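Local coordinates for protein Xaa-Pro dipeptidase (Pyrococcus horikoshii, PDB 1WY2) that probably splits dipeptides with a C-terminal proline, releasing proline and an amino acid, as a homodimeric two-metal peptidase of the M24B family, at residues A[30-35]-A[289-294]; A[248-253]-A[265-270]. All coordinates share one frame; numbering follows the deposited sequence.

Overall arrangement
Contact 1 joins the two domains of the chain. Its helix 28-35 belongs to the creatinase/prolidase N-terminal domain, and its loop 289-294 to the M24 metallopeptidase domain. Contact 2 lies wholly within the M24 domain, between helices 235-254 and 261-274. Along the chain it is nested inside the long loop that contact 1 closes. The two centres are about 27 Å apart, and the nearest atoms about 12 Å, so the contacts do not touch. Both lie near strands that carry metal ligands. Loop 289-294 follows strand 286-288, which carries the zinc ligand His287, while Ala251 of contact 2 packs on strand 312-321, which carries the ligand Glu316.

Contact 1: residues A[30-35]-A[289-294]; sequences NVYYIS and VGLEVH. With CAC (cacodylate ion), chain C.
Tyr32 and Tyr33, neighbours on helix 28-35, receive the two methyl groups of Leu291 from the loop of the other domain. Tyr32 meets Leu291 at the ring: its CD2 lies 3.8 Å from CD2 of Leu291, and the two side chains cross at about a right angle. The same ring stacks with His219. Tyr33 takes the other methyl, with its CB 3.6 Å and its CD1 3.7 Å from CD1 of Leu291. With CG anti to the backbone N (chi1 -173°), CB and CD1 lie beside the methyl and the hydroxyl end runs on past it. Lys7 makes a cation-pi contact with this ring. Replacing Leu291 by an alanine would probably take both methyls away from the two tyrosines and open a gap between the domains. At the helix end, Ser35 OG bonds to Val31 O at 2.7 Å, from the face of that carbonyl opposite to Ser35 N. Farther along the loop, His294 NE2 donates to O2 of a cacodylate ion, probably from the crystallisation liquor, at 2.8 Å. The loop thus brings a domain junction, at Leu291, close in sequence to His287, a zinc ligand in the dinuclear metal site of this M24 fold; the two side chains are about 12 Å apart.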
ATOM      1  N   ASN A  30      -7.536  -7.137  -9.122  1.00 18.14           N
ATOM      2  CA  ASN A  30      -8.544  -7.568 -10.085  1.00 16.90           C
ATOM      3  C   ASN A  30      -7.975  -7.658 -11.494  1.00 17.61           C
ATOM      4  O   ASN A  30      -8.343  -8.548 -12.264  1.00 16.83           O
ATOM      5  CB  ASN A  30      -9.751  -6.626 -10.060  1.00 17.75           C
ATOM      6  CG  ASN A  30     -10.518  -6.719  -8.758  1.00 19.07           C
ATOM      7  OD1 ASN A  30     -10.600  -7.789  -8.162  1.00 17.63           O
ATOM      8  ND2 ASN A  30     -11.091  -5.607  -8.317  1.00 19.22           N
ATOM      9  N   VAL A  31      -7.082  -6.739 -11.842  1.00 17.10           N
ATOM     10  CA  VAL A  31      -6.475  -6.776 -13.166  1.00 17.91           C
ATOM     11  C   VAL A  31      -5.673  -8.067 -13.290  1.00 18.92           C
ATOM     12  O   VAL A  31      -5.701  -8.734 -14.324  1.00 19.44           O
ATOM     13  CB  VAL A  31      -5.545  -5.570 -13.394  1.00 18.63           C
ATOM     14  CG1 VAL A  31      -4.784  -5.733 -14.709  1.00 18.99           C
ATOM     15  CG2 VAL A  31      -6.366  -4.298 -13.416  1.00 20.42           C
ATOM     16  N   TYR A  32      -4.961  -8.424 -12.225  1.00 18.67           N
ATOM     17  CA  TYR A  32      -4.167  -9.648 -12.232  1.00 19.46           C
ATOM     18  C   TYR A  32      -5.075 -10.871 -12.273  1.00 17.39           C
ATOM     19  O   TYR A  32      -4.837 -11.819 -13.030  1.00 17.11           O
ATOM     20  CB  TYR A  32      -3.285  -9.732 -10.982  1.00 19.29           C
ATOM     21  CG  TYR A  32      -2.541 -11.046 -10.896  1.00 20.12           C
ATOM     22  CD1 TYR A  32      -1.477 -11.318 -11.753  1.00 22.18           C
ATOM     23  CD2 TYR A  32      -2.954 -12.049 -10.017  1.00 19.65           C
ATOM     24  CE1 TYR A  32      -0.844 -12.558 -11.743  1.00 22.52           C
ATOM     25  CE2 TYR A  32      -2.326 -13.298 -10.001  1.00 20.55           C
ATOM     26  CZ  TYR A  32      -1.275 -13.543 -10.869  1.00 22.25           C
ATOM     27  OH  TYR A  32      -0.663 -14.780 -10.881  1.00 24.70           O
ATOM     28  N   TYR A  33      -6.118 -10.847 -11.452  1.00 16.56           N
ATOM     29  CA  TYR A  33      -7.049 -11.964 -11.379  1.00 16.73           C
ATOM     30  C   TYR A  33      -7.645 -12.299 -12.740  1.00 18.04           C
ATOM     31  O   TYR A  33      -7.737 -13.462 -13.122  1.00 19.76           O
ATOM     32  CB  TYR A  33      -8.186 -11.638 -10.411  1.00 16.92           C
ATOM     33  CG  TYR A  33      -9.110 -12.805 -10.132  1.00 17.48           C
ATOM     34  CD1 TYR A  33      -8.688 -13.881  -9.351  1.00 18.04           C
ATOM     35  CD2 TYR A  33     -10.410 -12.827 -10.637  1.00 17.48           C
ATOM     36  CE1 TYR A  33      -9.542 -14.950  -9.073  1.00 17.43           C
ATOM     37  CE2 TYR A  33     -11.270 -13.890 -10.368  1.00 18.62           C
ATOM     38  CZ  TYR A  33     -10.831 -14.947  -9.586  1.00 18.53           C
ATOM     39  OH  TYR A  33     -11.676 -16.001  -9.322  1.00 19.74           O
ATOM     40  N   ILE A  34      -8.034 -11.264 -13.474  1.00 18.98           N
ATOM     41  CA  ILE A  34      -8.665 -11.444 -14.776  1.00 18.91           C
ATOM     42  C   ILE A  34      -7.725 -11.634 -15.971  1.00 20.92           C
ATOM     43  O   ILE A  34      -7.999 -12.460 -16.841  1.00 19.87           O
ATOM     44  CB  ILE A  34      -9.609 -10.254 -15.063  1.00 19.73           C
ATOM     45  CG1 ILE A  34     -10.685 -10.189 -13.976  1.00 20.26           C
ATOM     46  CG2 ILE A  34     -10.256 -10.399 -16.436  1.00 21.30           C
ATOM     47  CD1 ILE A  34     -11.512  -8.920 -14.011  1.00 23.96           C
ATOM     48  N   SER A  35      -6.618 -10.896 -16.009  1.00 19.84           N
ATOM     49  CA  SER A  35      -5.694 -10.978 -17.145  1.00 21.15           C
ATOM     50  C   SER A  35      -4.372 -11.693 -16.889  1.00 22.94           C
ATOM     51  O   SER A  35      -3.730 -12.173 -17.828  1.00 23.22           O
ATOM     52  CB  SER A  35      -5.380  -9.572 -17.657  1.00 21.76           C
ATOM     53  OG  SER A  35      -4.493  -8.907 -16.771  1.00 21.96           O
ATOM     54  N   VAL A 289      -9.121 -13.973   2.888  1.00 15.12           N
ATOM     55  CA  VAL A 289      -7.739 -13.786   2.461  1.00 16.44           C
ATOM     56  C   VAL A 289      -7.575 -14.338   1.044  1.00 15.71           C
ATOM     57  O   VAL A 289      -8.135 -15.380   0.713  1.00 17.55           O
ATOM     58  CB  VAL A 289      -6.757 -14.541   3.390  1.00 16.31           C
ATOM     59  CG1 VAL A 289      -5.335 -14.403   2.867  1.00 18.02           C
ATOM     60  CG2 VAL A 289      -6.846 -13.994   4.809  1.00 16.33           C
ATOM     61  N   GLY A 290      -6.812 -13.634   0.216  1.00 16.34           N
ATOM     62  CA  GLY A 290      -6.585 -14.082  -1.151  1.00 15.78           C
ATOM     63  C   GLY A 290      -5.571 -13.181  -1.822  1.00 14.89           C
ATOM     64  O   GLY A 290      -4.448 -13.049  -1.340  1.00 15.86           O
ATOM     65  N   LEU A 291      -5.952 -12.567  -2.936  1.00 15.51           N
ATOM     66  CA  LEU A 291      -5.058 -11.649  -3.632  1.00 15.72           C
ATOM     67  C   LEU A 291      -4.793 -10.434  -2.741  1.00 15.28           C
ATOM     68  O   LEU A 291      -3.822  -9.705  -2.940  1.00 17.72           O
ATOM     69  CB  LEU A 291      -5.667 -11.212  -4.965  1.00 16.62           C
ATOM     70  CG  LEU A 291      -5.676 -12.295  -6.044  1.00 19.10           C
ATOM     71  CD1 LEU A 291      -6.480 -11.800  -7.237  1.00 18.64           C
ATOM     72  CD2 LEU A 291      -4.244 -12.636  -6.454  1.00 18.74           C
ATOM     73  N   GLU A 292      -5.677 -10.217  -1.770  1.00 14.97           N
ATOM     74  CA  GLU A 292      -5.530  -9.128  -0.803  1.00 15.20           C
ATOM     75  C   GLU A 292      -5.592  -9.752   0.589  1.00 15.57           C
ATOM     76  O   GLU A 292      -6.246 -10.775   0.780  1.00 16.25           O
ATOM     77  CB  GLU A 292      -6.647  -8.096  -0.978  1.00 17.46           C
ATOM     78  CG  GLU A 292      -6.499  -7.275  -2.253  1.00 18.53           C
ATOM     79  CD  GLU A 292      -7.710  -6.418  -2.549  1.00 21.78           C
ATOM     80  OE1 GLU A 292      -8.761  -6.988  -2.891  1.00 22.27           O
ATOM     81  OE2 GLU A 292      -7.612  -5.178  -2.440  1.00 22.58           O
ATOM     82  N   VAL A 293      -4.911  -9.157   1.563  1.00 16.83           N
ATOM     83  CA  VAL A 293      -4.928  -9.729   2.902  1.00 18.42           C
ATOM     84  C   VAL A 293      -6.300  -9.566   3.556  1.00 17.61           C
ATOM     85  O   VAL A 293      -6.692 -10.380   4.389  1.00 18.07           O
ATOM     86  CB  VAL A 293      -3.818  -9.118   3.796  1.00 20.95           C
ATOM     87  CG1 VAL A 293      -4.200  -7.732   4.238  1.00 23.97           C
ATOM     88  CG2 VAL A 293      -3.561 -10.031   4.992  1.00 24.33           C
ATOM     89  N   HIS A 294      -7.026  -8.518   3.171  1.00 18.17           N
ATOM     90  CA  HIS A 294      -8.374  -8.272   3.675  1.00 18.87           C
ATOM     91  C   HIS A 294      -9.360  -8.302   2.510  1.00 18.08           C
ATOM     92  O   HIS A 294      -9.384  -7.379   1.693  1.00 20.47           O
ATOM     93  CB  HIS A 294      -8.490  -6.898   4.345  1.00 23.47           C
ATOM     94  CG  HIS A 294      -7.743  -6.782   5.634  1.00 25.93           C
ATOM     95  ND1 HIS A 294      -6.641  -5.968   5.782  1.00 30.35           N
ATOM     96  CD2 HIS A 294      -7.946  -7.364   6.839  1.00 29.15           C
ATOM     97  CE1 HIS A 294      -6.200  -6.053   7.025  1.00 31.17           C
ATOM     98  NE2 HIS A 294      -6.974  -6.894   7.685  1.00 28.84           N
TER
HETATM   99 AS   CAC C 403      -4.515  -8.244  10.206  1.00 30.53          AS
HETATM  100  O1  CAC C 403      -4.698  -9.764  10.827  1.00 23.33           O
HETATM  101  O2  CAC C 403      -6.007  -7.578  10.169  1.00 28.28           O
HETATM  102  C1  CAC C 403      -3.455  -7.177  11.320  1.00 29.35           C
HETATM  103  C2  CAC C 403      -3.922  -8.290   8.429  1.00 27.11           C

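Contact 2: residues A[248-253]-A[265-270]; sequences QKKAVE and DSIARN
Ile267 sends its CG2 methyl against the aliphatic part of Lys250, where CG of Lys250 is 3.5 Å from CG2 of Ile267. The two side chains cross obliquely. The lysine chain leaves its helix with CG anti to the backbone N and then bends at chi2. This lays its CG methylene on the isoleucine and carries the amino end off from the contact. The same Ile267 methyl also lies 4.2 Å from the backbone N of Ala251. Beside this pair two small residues meet: CB of Ala251 is 4.2 Å from CB of Ala268. Their CA atoms are 5.6 Å apart, the nearest across the two segments. With these alanines between them, the axes of the two segments approach to 8.5 Å. The segments run nearly antiparallel, at 160°, as a helical hairpin in the M24 metallopeptidase domain, whose pita-bread fold sets helices against a curved sheet. Leu285 packs on both alanines, and Ala251 also rests on Ile315 of strand 312-321. One turn before Arg269, Asp265 is held side-on by that arginine. Arg269 NE reaches Asp265 OD1 at 2.7 Å, and NH2 reaches OD2, each on a syn lone pair. Both bonds are almost straight, at 174° and 173°, and the carboxylate lies at the edge of the guanidinium, in its plane. Farther out, Gln301 bonds to Asp265 OD1 and Leu285 N to OD2. Arg269 NH2 also donates to His283 O, and Phe281 makes a cation-pi contact with the arginine.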
ATOM      1  N   GLN A 248     -10.976 -19.233  20.022  1.00 17.90           N
ATOM      2  CA  GLN A 248     -10.405 -19.467  18.699  1.00 17.42           C
ATOM      3  C   GLN A 248     -10.602 -20.926  18.290  1.00 17.67           C
ATOM      4  O   GLN A 248     -11.019 -21.213  17.168  1.00 16.19           O
ATOM      5  CB  GLN A 248      -8.913 -19.105  18.699  1.00 18.34           C
ATOM      6  CG  GLN A 248      -8.316 -18.803  17.315  1.00 17.43           C
ATOM      7  CD  GLN A 248      -7.742 -20.028  16.625  1.00 18.53           C
ATOM      8  OE1 GLN A 248      -7.658 -21.103  17.209  1.00 19.26           O
ATOM      9  NE2 GLN A 248      -7.327 -19.860  15.376  1.00 18.20           N
ATOM     10  N   LYS A 249     -10.311 -21.846  19.204  1.00 17.96           N
ATOM     11  CA  LYS A 249     -10.465 -23.267  18.907  1.00 20.27           C
ATOM     12  C   LYS A 249     -11.909 -23.621  18.571  1.00 20.12           C
ATOM     13  O   LYS A 249     -12.170 -24.353  17.614  1.00 21.30           O
ATOM     14  CB  LYS A 249      -9.995 -24.114  20.091  1.00 23.33           C
ATOM     15  CG  LYS A 249      -8.486 -24.200  20.233  1.00 28.74           C
ATOM     16  CD  LYS A 249      -8.102 -25.060  21.429  1.00 31.63           C
ATOM     17  CE  LYS A 249      -8.676 -26.467  21.308  1.00 34.70           C
ATOM     18  NZ  LYS A 249      -8.406 -27.286  22.525  1.00 39.44           N
ATOM     19  N   LYS A 250     -12.844 -23.097  19.357  1.00 20.71           N
ATOM     20  CA  LYS A 250     -14.260 -23.370  19.138  1.00 21.72           C
ATOM     21  C   LYS A 250     -14.720 -22.820  17.788  1.00 21.84           C
ATOM     22  O   LYS A 250     -15.454 -23.487  17.058  1.00 19.76           O
ATOM     23  CB  LYS A 250     -15.096 -22.752  20.262  1.00 24.41           C
ATOM     24  CG  LYS A 250     -16.580 -23.100  20.203  1.00 27.87           C
ATOM     25  CD  LYS A 250     -16.802 -24.593  20.382  1.00 31.49           C
ATOM     26  CE  LYS A 250     -18.282 -24.935  20.394  1.00 32.51           C
ATOM     27  NZ  LYS A 250     -18.506 -26.395  20.587  1.00 36.04           N
ATOM     28  N   ALA A 251     -14.280 -21.611  17.451  1.00 19.61           N
ATOM     29  CA  ALA A 251     -14.664 -21.004  16.182  1.00 20.25           C
ATOM     30  C   ALA A 251     -14.130 -21.817  15.007  1.00 19.88           C
ATOM     31  O   ALA A 251     -14.855 -22.076  14.051  1.00 21.29           O
ATOM     32  CB  ALA A 251     -14.158 -19.568  16.106  1.00 20.36           C
ATOM     33  N   VAL A 252     -12.866 -22.221  15.074  1.00 19.61           N
ATOM     34  CA  VAL A 252     -12.285 -23.012  13.993  1.00 19.48           C
ATOM     35  C   VAL A 252     -13.060 -24.321  13.828  1.00 20.62           C
ATOM     36  O   VAL A 252     -13.365 -24.738  12.711  1.00 18.77           O
ATOM     37  CB  VAL A 252     -10.799 -23.344  14.262  1.00 19.49           C
ATOM     38  CG1 VAL A 252     -10.282 -24.299  13.196  1.00 20.42           C
ATOM     39  CG2 VAL A 252      -9.963 -22.061  14.260  1.00 17.50           C
ATOM     40  N   GLU A 253     -13.381 -24.964  14.947  1.00 22.12           N
ATOM     41  CA  GLU A 253     -14.122 -26.225  14.924  1.00 22.88           C
ATOM     42  C   GLU A 253     -15.550 -26.058  14.404  1.00 23.93           C
ATOM     43  O   GLU A 253     -16.152 -27.016  13.913  1.00 24.87           O
ATOM     44  CB  GLU A 253     -14.168 -26.838  16.329  1.00 25.75           C
ATOM     45  CG  GLU A 253     -12.809 -27.230  16.889  1.00 28.92           C
ATOM     46  CD  GLU A 253     -12.857 -27.586  18.368  1.00 31.34           C
ATOM     47  OE1 GLU A 253     -11.801 -27.958  18.928  1.00 34.05           O
ATOM     48  OE2 GLU A 253     -13.944 -27.486  18.981  1.00 34.14           O
ATOM     49  N   ASP A 265     -18.985 -15.537  13.866  1.00 19.16           N
ATOM     50  CA  ASP A 265     -18.429 -14.498  14.727  1.00 19.60           C
ATOM     51  C   ASP A 265     -19.039 -14.645  16.123  1.00 20.96           C
ATOM     52  O   ASP A 265     -18.344 -14.511  17.133  1.00 20.18           O
ATOM     53  CB  ASP A 265     -18.729 -13.105  14.147  1.00 19.56           C
ATOM     54  CG  ASP A 265     -18.325 -11.971  15.079  1.00 21.24           C
ATOM     55  OD1 ASP A 265     -19.071 -11.693  16.046  1.00 21.77           O
ATOM     56  OD2 ASP A 265     -17.262 -11.353  14.847  1.00 20.48           O
ATOM     57  N   SER A 266     -20.332 -14.950  16.173  1.00 21.71           N
ATOM     58  CA  SER A 266     -21.038 -15.110  17.442  1.00 22.40           C
ATOM     59  C   SER A 266     -20.510 -16.252  18.305  1.00 21.54           C
ATOM     60  O   SER A 266     -20.553 -16.175  19.533  1.00 21.86           O
ATOM     61  CB  SER A 266     -22.535 -15.311  17.194  1.00 24.63           C
ATOM     62  OG  SER A 266     -23.117 -14.144  16.637  1.00 25.56           O
ATOM     63  N   ILE A 267     -20.019 -17.314  17.674  1.00 21.54           N
ATOM     64  CA  ILE A 267     -19.490 -18.444  18.431  1.00 22.42           C
ATOM     65  C   ILE A 267     -18.343 -17.985  19.327  1.00 22.32           C
ATOM     66  O   ILE A 267     -18.310 -18.281  20.523  1.00 21.78           O
ATOM     67  CB  ILE A 267     -18.972 -19.564  17.496  1.00 23.33           C
ATOM     68  CG1 ILE A 267     -20.139 -20.190  16.723  1.00 25.13           C
ATOM     69  CG2 ILE A 267     -18.240 -20.623  18.311  1.00 22.91           C
ATOM     70  CD1 ILE A 267     -21.174 -20.859  17.594  1.00 26.99           C
ATOM     71  N   ALA A 268     -17.401 -17.254  18.741  1.00 21.28           N
ATOM     72  CA  ALA A 268     -16.258 -16.757  19.490  1.00 20.64           C
ATOM     73  C   ALA A 268     -16.641 -15.604  20.411  1.00 20.02           C
ATOM     74  O   ALA A 268     -16.206 -15.546  21.564  1.00 20.05           O
ATOM     75  CB  ALA A 268     -15.164 -16.307  18.526  1.00 21.79           C
ATOM     76  N   ARG A 269     -17.465 -14.693  19.903  1.00 18.65           N
ATOM     77  CA  ARG A 269     -17.866 -13.524  20.676  1.00 18.81           C
ATOM     78  C   ARG A 269     -18.679 -13.874  21.916  1.00 19.76           C
ATOM     79  O   ARG A 269     -18.486 -13.272  22.970  1.00 20.82           O
ATOM     80  CB  ARG A 269     -18.649 -12.546  19.793  1.00 18.03           C
ATOM     81  CG  ARG A 269     -18.761 -11.138  20.377  1.00 18.09           C
ATOM     82  CD  ARG A 269     -19.246 -10.151  19.325  1.00 19.45           C
ATOM     83  NE  ARG A 269     -18.362 -10.142  18.160  1.00 20.54           N
ATOM     84  CZ  ARG A 269     -17.202  -9.493  18.094  1.00 19.83           C
ATOM     85  NH1 ARG A 269     -16.773  -8.778  19.127  1.00 18.68           N
ATOM     86  NH2 ARG A 269     -16.458  -9.581  16.999  1.00 20.48           N
ATOM     87  N   ASN A 270     -19.578 -14.849  21.799  1.00 21.53           N
ATOM     88  CA  ASN A 270     -20.394 -15.249  22.943  1.00 22.50           C
ATOM     89  C   ASN A 270     -19.547 -15.873  24.050  1.00 22.37           C
ATOM     90  O   ASN A 270     -19.825 -15.681  25.234  1.00 22.29           O
ATOM     91  CB  ASN A 270     -21.498 -16.225  22.513  1.00 23.59           C
ATOM     92  CG  ASN A 270     -22.582 -15.554  21.681  1.00 25.42           C
ATOM     93  OD1 ASN A 270     -22.792 -14.344  21.772  1.00 29.22           O
ATOM     94  ND2 ASN A 270     -23.285 -16.344  20.879  1.00 28.65           N
TER